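Local coordinates for tegument protein UL51 (Human herpesvirus 1, PDB 6T5A), which probably acts in egress of virus particles from the perinuclear space and in secondary envelopment of cytoplasmic capsids at membranes derived from the trans-Golgi network, at residues Met73-Arg78 / Asp100-Leu105. The protein carries 1 engineered substitution. Sequence-based numbering, arbitrary orientation.
Sequences MVNLER and DKMRRL
Leu76 and Met102 form the tightly packed part of this contact between helices 63-82 and 94-117, an antiparallel hairpin within the herpesvirus UL51 family region, here one piece of the longer protein. The segment axes approach to 9.3 Å at 157°. The CA atoms of Leu76 and Met102, 6.6 Å apart, are the nearest CA pair across the two segments. Leu76 sets its fork against the root of Met102, with Leu76 CG 3.9 Å from Met102 CB. Leucine suits this place because its branched end is wide enough for CG and CD2 to pack on Met102 CB while both methyls meet Arg103 CG, CD2 at 3.9 Å. Arg103 crosses Leu76 at about a right angle; its extended chain gives the leucine apolar carbons while the charged guanidinium is carried on toward solvent.

On the other flank Met102 turns to Asn75. The bend at chi2 (-62°) helps bring SD to within 3.7 Å of Asn75 CB. Asn75 ND2 gives Met102 SD a weak hydrogen bond, 3.4 Å long but nearly straight at 169°. Methionine fits here because one flexible chain supplies both a greasy stem and a polarisable acceptor.

This bond and the Arg103 end are the looser parts. Away from the interface, Asp100 OD2 and Arg104 NE form a salt bridge (3.0 Å), NE approaching the syn side of the carboxylate. That ion pair ties one helix to itself, whereas the helix-to-helix grip consists of aliphatic packing and a single weak N-H to sulfur bond, implying modest, mainly van der Waals cohesion here.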
loop_
_atom_site.group_PDB
_atom_site.type_symbol
_atom_site.label_atom_id
_atom_site.label_comp_id
_atom_site.label_asym_id
_atom_site.label_seq_id
_atom_site.Cartn_x
_atom_site.Cartn_y
_atom_site.Cartn_z
ATOM N N MET A 73 -8.868 30.195 45.023
ATOM C CA MET A 73 -8.252 31.410 44.477
ATOM C C MET A 73 -9.228 32.598 44.534
ATOM O O MET A 73 -8.809 33.703 44.848
ATOM C CB MET A 73 -7.701 31.174 43.053
ATOM C CG MET A 73 -6.609 30.094 42.975
ATOM S SD MET A 73 -5.275 30.227 44.227
ATOM C CE MET A 73 -4.488 31.659 43.676
ATOM N N VAL A 74 -10.535 32.358 44.280
ATOM C CA VAL A 74 -11.561 33.418 44.399
ATOM C C VAL A 74 -11.634 33.846 45.875
ATOM O O VAL A 74 -11.653 35.047 46.161
ATOM C CB VAL A 74 -12.941 32.977 43.851
ATOM C CG1 VAL A 74 -14.048 33.960 44.256
ATOM C CG2 VAL A 74 -12.897 32.792 42.329
ATOM N N ASN A 75 -11.644 32.868 46.806
ATOM C CA ASN A 75 -11.684 33.178 48.242
ATOM C C ASN A 75 -10.474 33.985 48.665
ATOM O O ASN A 75 -10.632 34.915 49.433
ATOM C CB ASN A 75 -11.854 31.929 49.107
ATOM C CG ASN A 75 -13.233 31.329 49.042
ATOM O OD1 ASN A 75 -14.176 31.932 48.550
ATOM N ND2 ASN A 75 -13.385 30.115 49.536
ATOM N N LEU A 76 -9.291 33.679 48.117
ATOM C CA LEU A 76 -8.063 34.438 48.391
ATOM C C LEU A 76 -8.180 35.884 47.898
ATOM O O LEU A 76 -7.784 36.801 48.613
ATOM C CB LEU A 76 -6.827 33.730 47.802
ATOM C CG LEU A 76 -6.331 32.523 48.623
ATOM C CD1 LEU A 76 -5.361 31.670 47.846
ATOM C CD2 LEU A 76 -5.719 32.952 49.967
ATOM N N GLU A 77 -8.775 36.089 46.704
ATOM C CA GLU A 77 -9.002 37.429 46.150
ATOM C C GLU A 77 -10.008 38.201 47.021
ATOM O O GLU A 77 -9.785 39.380 47.303
ATOM C CB GLU A 77 -9.498 37.342 44.700
ATOM C CG GLU A 77 -9.625 38.710 44.056
ATOM C CD GLU A 77 -10.398 38.725 42.756
ATOM O OE1 GLU A 77 -9.917 38.130 41.766
ATOM O OE2 GLU A 77 -11.483 39.346 42.726
ATOM N N ARG A 78 -11.094 37.530 47.473
ATOM C CA ARG A 78 -12.112 38.142 48.337
ATOM C C ARG A 78 -11.508 38.582 49.683
ATOM O O ARG A 78 -11.848 39.659 50.191
ATOM C CB ARG A 78 -13.291 37.187 48.565
ATOM C CG ARG A 78 -14.223 37.097 47.365
ATOM C CD ARG A 78 -15.251 35.987 47.494
ATOM N NE ARG A 78 -16.212 36.071 46.390
ATOM C CZ ARG A 78 -17.298 35.319 46.263
ATOM N NH1 ARG A 78 -17.573 34.377 47.157
ATOM N NH2 ARG A 78 -18.112 35.491 45.234
ATOM N N ASP A 100 -4.408 31.166 55.138
ATOM C CA ASP A 100 -3.629 29.931 55.302
ATOM C C ASP A 100 -4.446 28.696 54.919
ATOM O O ASP A 100 -3.926 27.825 54.237
ATOM C CB ASP A 100 -3.059 29.798 56.730
ATOM C CG ASP A 100 -2.265 28.513 56.935
ATOM O OD1 ASP A 100 -1.092 28.463 56.510
ATOM O OD2 ASP A 100 -2.832 27.545 57.492
ATOM N N LYS A 101 -5.723 28.636 55.339
ATOM C CA LYS A 101 -6.633 27.529 55.039
ATOM C C LYS A 101 -6.881 27.404 53.521
ATOM O O LYS A 101 -6.864 26.295 52.986
ATOM C CB LYS A 101 -7.958 27.721 55.790
ATOM C CG LYS A 101 -8.909 26.527 55.716
ATOM C CD LYS A 101 -10.233 26.820 56.429
ATOM C CE LYS A 101 -11.197 25.649 56.419
ATOM N NZ LYS A 101 -11.811 25.427 55.082
ATOM N N MET A 102 -7.117 28.542 52.841
ATOM C CA MET A 102 -7.361 28.576 51.402
ATOM C C MET A 102 -6.120 28.217 50.610
ATOM O O MET A 102 -6.230 27.500 49.602
ATOM C CB MET A 102 -7.963 29.920 50.959
ATOM C CG MET A 102 -9.386 30.131 51.453
ATOM S SD MET A 102 -10.519 28.875 50.809
ATOM C CE MET A 102 -10.835 27.891 52.292
ATOM N N ARG A 103 -4.940 28.700 51.077
ATOM C CA ARG A 103 -3.644 28.408 50.453
ATOM C C ARG A 103 -3.316 26.924 50.554
ATOM O O ARG A 103 -2.873 26.341 49.568
ATOM C CB ARG A 103 -2.508 29.263 51.036
ATOM C CG ARG A 103 -2.546 30.704 50.562
ATOM C CD ARG A 103 -1.300 31.475 50.962
ATOM N NE ARG A 103 -1.468 32.915 50.753
ATOM C CZ ARG A 103 -1.374 33.828 51.712
ATOM N NH1 ARG A 103 -1.087 33.466 52.958
ATOM N NH2 ARG A 103 -1.545 35.115 51.432
ATOM N N ARG A 104 -3.579 26.302 51.715
ATOM C CA ARG A 104 -3.323 24.869 51.915
ATOM C C ARG A 104 -4.240 23.980 51.061
ATOM O O ARG A 104 -3.765 22.987 50.498
ATOM C CB ARG A 104 -3.409 24.478 53.398
ATOM C CG ARG A 104 -2.234 25.000 54.216
ATOM C CD ARG A 104 -2.348 24.608 55.681
ATOM N NE ARG A 104 -1.294 25.233 56.485
ATOM C CZ ARG A 104 -0.084 24.717 56.670
ATOM N NH1 ARG A 104 0.241 23.550 56.126
ATOM N NH2 ARG A 104 0.812 25.364 57.405
ATOM N N LEU A 105 -5.542 24.323 50.967
ATOM C CA LEU A 105 -6.471 23.536 50.160
ATOM C C LEU A 105 -6.121 23.649 48.671
ATOM O O LEU A 105 -6.107 22.624 47.984
ATOM C CB LEU A 105 -7.950 23.873 50.458
ATOM C CG LEU A 105 -9.046 23.048 49.703
ATOM C CD1 LEU A 105 -8.931 21.530 49.959
ATOM C CD2 LEU A 105 -10.445 23.528 50.064
#